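Local coordinates for solute-binding periplasmic protein of iron/siderophore ABC transporter (Yersinia pestis, PDB 6B2Y), which probably binds chelated iron in the periplasm and delivers it to an ABC transporter for uptake, at residues Asp43-Val49 against Pro158-Asp163; Ile51-Val55 against Lys181-Arg185. One frame throughout, in Å; residues are numbered along the deposited sequence.

Contact 1 of 2, residues Asp43-Val49 against Pro158-Asp163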
# COMPACT_ATOMS: atom_id res chain seq x y z
N ASP A 43 8.71 19.03 2.00
CA ASP A 43 8.12 17.74 1.65
C ASP A 43 9.05 16.59 2.03
O ASP A 43 10.08 16.77 2.69
CB ASP A 43 7.72 17.72 0.17
CG ASP A 43 8.90 17.58 -0.80
OD1 ASP A 43 10.05 17.46 -0.36
OD2 ASP A 43 8.64 17.60 -2.02
N MET A 44 8.66 15.36 1.65
CA MET A 44 9.42 14.20 2.12
C MET A 44 10.75 14.06 1.41
O MET A 44 11.59 13.26 1.85
CB MET A 44 8.58 12.92 1.96
CG MET A 44 7.34 12.94 2.83
SD MET A 44 7.74 13.22 4.56
CE MET A 44 8.76 11.81 4.86
N ALA A 45 10.98 14.81 0.33
CA ALA A 45 12.29 14.90 -0.29
C ALA A 45 13.15 16.00 0.32
O ALA A 45 14.32 16.15 -0.06
CB ALA A 45 12.13 15.13 -1.80
N GLY A 46 12.61 16.76 1.27
CA GLY A 46 13.31 17.89 1.84
C GLY A 46 13.23 19.15 1.02
O GLY A 46 13.91 20.14 1.35
N ARG A 47 12.45 19.15 -0.06
CA ARG A 47 12.24 20.36 -0.85
C ARG A 47 11.31 21.32 -0.13
O ARG A 47 10.41 20.90 0.62
CB ARG A 47 11.66 20.00 -2.21
CG ARG A 47 12.54 19.02 -3.00
CD ARG A 47 11.75 18.26 -4.06
NE ARG A 47 11.20 19.12 -5.12
CZ ARG A 47 9.93 19.50 -5.18
NH1 ARG A 47 9.06 19.12 -4.25
NH2 ARG A 47 9.52 20.27 -6.18
N THR A 48 11.51 22.61 -0.37
CA THR A 48 10.63 23.62 0.18
C THR A 48 9.78 24.17 -0.95
O THR A 48 10.31 24.62 -1.97
CB THR A 48 11.42 24.72 0.91
OG1 THR A 48 12.46 25.22 0.06
CG2 THR A 48 12.07 24.13 2.14
N VAL A 49 8.46 24.09 -0.78
CA VAL A 49 7.48 24.29 -1.84
C VAL A 49 6.46 25.32 -1.37
O VAL A 49 5.86 25.14 -0.31
CB VAL A 49 6.77 22.96 -2.18
CG1 VAL A 49 5.75 23.13 -3.32
CG2 VAL A 49 7.79 21.87 -2.51
N PRO A 158 3.01 23.77 -8.03
CA PRO A 158 3.75 23.19 -6.91
C PRO A 158 3.66 21.67 -6.92
O PRO A 158 2.58 21.11 -7.10
CB PRO A 158 3.06 23.78 -5.67
CG PRO A 158 2.11 24.83 -6.19
CD PRO A 158 1.79 24.47 -7.59
N VAL A 159 4.80 21.01 -6.72
CA VAL A 159 4.88 19.55 -6.66
C VAL A 159 5.35 19.15 -5.27
O VAL A 159 6.35 19.69 -4.78
CB VAL A 159 5.83 18.99 -7.74
CG1 VAL A 159 6.01 17.50 -7.57
CG2 VAL A 159 5.33 19.34 -9.15
N VAL A 160 4.64 18.22 -4.64
CA VAL A 160 4.95 17.78 -3.27
C VAL A 160 5.20 16.28 -3.31
O VAL A 160 4.36 15.53 -3.84
CB VAL A 160 3.81 18.12 -2.30
CG1 VAL A 160 3.98 17.39 -0.98
CG2 VAL A 160 3.70 19.63 -2.09
N PHE A 161 6.32 15.84 -2.72
CA PHE A 161 6.67 14.42 -2.64
C PHE A 161 6.30 13.84 -1.28
O PHE A 161 6.55 14.47 -0.25
CB PHE A 161 8.16 14.18 -2.90
CG PHE A 161 8.55 14.41 -4.32
CD1 PHE A 161 8.47 13.37 -5.25
CD2 PHE A 161 8.97 15.66 -4.75
CE1 PHE A 161 8.81 13.59 -6.57
CE2 PHE A 161 9.30 15.88 -6.08
CZ PHE A 161 9.22 14.84 -6.98
N VAL A 162 5.70 12.65 -1.29
CA VAL A 162 5.40 11.87 -0.10
C VAL A 162 6.13 10.53 -0.21
O VAL A 162 6.71 10.21 -1.24
CB VAL A 162 3.89 11.64 0.10
CG1 VAL A 162 3.17 12.96 0.35
CG2 VAL A 162 3.30 10.88 -1.14
N ASP A 163 6.10 9.75 0.88
CA ASP A 163 6.62 8.39 0.79
C ASP A 163 5.85 7.47 1.74
O ASP A 163 5.84 7.70 2.96
CB ASP A 163 8.11 8.30 1.12
CG ASP A 163 8.61 6.86 1.10
OD1 ASP A 163 8.38 6.17 0.08
OD2 ASP A 163 9.20 6.41 2.11
O HOH W 1 7.61 22.47 -7.00

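Contact 2 of 2, residues Ile51-Val55 against Lys181-Arg185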
# COMPACT_ATOMS: atom_id res chain seq x y z
N ILE A 51 2.85 26.85 -1.34
CA ILE A 51 1.53 26.26 -1.51
C ILE A 51 0.50 27.39 -1.53
O ILE A 51 0.53 28.25 -0.65
CB ILE A 51 1.20 25.26 -0.38
CG1 ILE A 51 2.21 24.12 -0.37
CG2 ILE A 51 -0.23 24.74 -0.50
CD1 ILE A 51 2.35 23.41 -1.69
N PRO A 52 -0.44 27.40 -2.47
CA PRO A 52 -1.49 28.43 -2.44
C PRO A 52 -2.42 28.23 -1.25
O PRO A 52 -2.66 27.11 -0.80
CB PRO A 52 -2.23 28.22 -3.76
CG PRO A 52 -2.02 26.75 -4.05
CD PRO A 52 -0.62 26.46 -3.59
N ALA A 53 -2.95 29.35 -0.75
CA ALA A 53 -3.83 29.30 0.41
C ALA A 53 -5.10 28.52 0.16
O ALA A 53 -5.72 28.03 1.11
CB ALA A 53 -4.18 30.72 0.87
N LYS A 54 -5.51 28.40 -1.10
CA LYS A 54 -6.70 27.66 -1.49
C LYS A 54 -6.29 26.55 -2.43
O LYS A 54 -5.56 26.80 -3.41
CB LYS A 54 -7.72 28.58 -2.17
CG LYS A 54 -8.31 29.67 -1.27
CD LYS A 54 -9.69 30.08 -1.78
CE LYS A 54 -10.47 30.86 -0.72
NZ LYS A 54 -11.08 29.95 0.30
N VAL A 55 -6.71 25.32 -2.13
CA VAL A 55 -6.40 24.16 -2.96
C VAL A 55 -7.71 23.47 -3.30
O VAL A 55 -8.38 22.93 -2.41
CB VAL A 55 -5.44 23.19 -2.27
CG1 VAL A 55 -5.34 21.90 -3.07
CG2 VAL A 55 -4.08 23.84 -2.10
N LYS A 181 -1.18 19.43 5.56
CA LYS A 181 -0.77 20.83 5.43
C LYS A 181 -0.91 21.32 3.99
O LYS A 181 -1.44 22.41 3.75
CB LYS A 181 0.67 20.98 5.94
CG LYS A 181 1.18 22.41 6.02
CD LYS A 181 2.49 22.50 6.75
CE LYS A 181 2.96 23.93 6.85
NZ LYS A 181 4.26 24.09 7.59
N ALA A 182 -0.43 20.53 3.02
CA ALA A 182 -0.45 20.96 1.63
C ALA A 182 -1.86 21.04 1.07
O ALA A 182 -2.12 21.83 0.17
CB ALA A 182 0.39 20.02 0.77
N LEU A 183 -2.77 20.22 1.58
CA LEU A 183 -4.13 20.18 1.04
C LEU A 183 -5.13 20.85 1.96
O LEU A 183 -6.34 20.75 1.71
CB LEU A 183 -4.55 18.74 0.77
CG LEU A 183 -3.57 17.99 -0.12
CD1 LEU A 183 -3.98 16.55 -0.30
CD2 LEU A 183 -3.48 18.71 -1.47
N HIS A 184 -4.66 21.51 3.02
CA HIS A 184 -5.49 22.27 3.94
C HIS A 184 -6.56 21.39 4.59
O HIS A 184 -7.74 21.74 4.67
CB HIS A 184 -6.10 23.48 3.23
CG HIS A 184 -5.07 24.38 2.64
ND1 HIS A 184 -4.17 25.08 3.42
CD2 HIS A 184 -4.77 24.69 1.36
CE1 HIS A 184 -3.37 25.79 2.64
NE2 HIS A 184 -3.71 25.56 1.38
N ARG A 185 -6.14 20.22 5.06
CA ARG A 185 -6.97 19.31 5.84
C ARG A 185 -6.22 18.83 7.08
O ARG A 185 -6.11 17.64 7.36
CB ARG A 185 -7.42 18.12 4.99
CG ARG A 185 -8.24 18.52 3.77
CD ARG A 185 -9.65 18.93 4.19
NE ARG A 185 -10.52 19.10 3.03
CZ ARG A 185 -10.56 20.20 2.27
NH1 ARG A 185 -9.76 21.21 2.55
NH2 ARG A 185 -11.38 20.28 1.23

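Contact 1 of 2, residues Asp43-Val49 against Pro158-Asp163
Asp43 and Arg47 of the hairpin 40-50 reach across to the edge strand 159-162 of the five-stranded parallel sheet. The hairpin connection holds a type I turn from Asp43 to Gly46. The tight part of the contact centres on the Asp43 carboxylate. Asp43 OD2 accepts from Phe161 N at 3.0 Å. Arg47 NH1 reaches the same Asp43 OD2 at 2.7 Å, in a salt bridge. The two donors come from opposite faces of the carboxylate plane. OD1 turns back to its own loop, where Arg47 N donates to it and Ala45 N adds a weak bond. The carboxylate thus ties the turn to the strand. A chi1 of 75° folds it back over its own backbone, where OD1 meets the N-H groups of the turn. Met44 N adds a backbone bond to Phe161 O at 3.0 Å.

The Phe161 ring stands nearly upright on the guanidinium, with the planes 84° apart. CE2 lies over one guanidinium face, while OD2 of Asp43 meets the ring edge. Val49 continues the packing toward Pro158, with Val49 CG1 3.6 Å from Pro158 CB.

The outer side is looser. Ala45 is exposed, and its CB is 4.2 Å from Phe161 CB. A water accepts from Val159 N and, weakly, from Arg47 NH2, which also pairs with Glu153. NH1 turns inward: Arg47 NH1 donates to Val159 O at 2.8 Å, almost straight at 166°, from above the carbonyl plane.

Contact 2 of 2, residues Ile51-Val55 against Lys181-Arg185
The imidazole of His184 sits between two backbone carbonyls. Ala53 O lies over one face, offset toward the rim, and Lys181 O lies over the opposite face. At the edge, His184 NE2 donates to Pro52 O at 2.9 Å. This bond is nearly straight, at 165°, and lies in the carbonyl plane and close to the ring plane. Ala53 O is also near, 3.2 Å from His184 NE2, but it sits above the ring and is not hydrogen-bonded. The edge bond fixes the rotation of the ring and shows that NE2 carries a hydrogen. The CD2 corner of the same edge meets Val55, whose CG2 comes within 3.6 Å of His184 CD2.

CG of His184 is anti to the carbonyl carbon (chi1 -58°), and this brings NE2 up against the Pro52 carbonyl. The backbone of His184 has left-handed helical angles just after the helix end. Beside the ring, Ile51 and Val55 reach the end of helix 168-182. Ile51 CG2 is 3.5 Å from Ala182 O, and Val55 CG2 is 3.6 Å from the same oxygen. This buried carbonyl has no hydrogen-bond partner in the model. The other branch of Val55, CG1, packs on Leu183 CD2 at 4.0 Å.

The contact joins the loop between strands 48-50 and 58-60 to the corner between helices 168-182 and 186-207, with Arg185 as N-cap residue of the second helix. Arg80 NH1 bonds to both Val55 O and Leu183 O, bridging loop and corner. Ile132, on strand 132-136, touches Ile51, Val55, Ala182 and Leu183, so the helix end and the loop share one side chain of the sheet.

Overall arrangement
Both contacts lie in the N-terminal half of this periplasmic binding protein, on the same side of the chain's centre. Their centres are about 13 Å apart. The segments alternate along the chain: 43-49, 51-55, 158-163, 181-185. Contact 1 sets the N-terminal hairpin against the edge strand 159-162, and contact 2 sets the loop that follows the hairpin against the end of helix 168-182, the next helix after that strand. They meet where Ile51 CD1 packs on Val160 CG2 at 4.0 Å and also touches Pro158 CB. Together they lay residues 43-55 along one border of the parallel sheet and its covering helix.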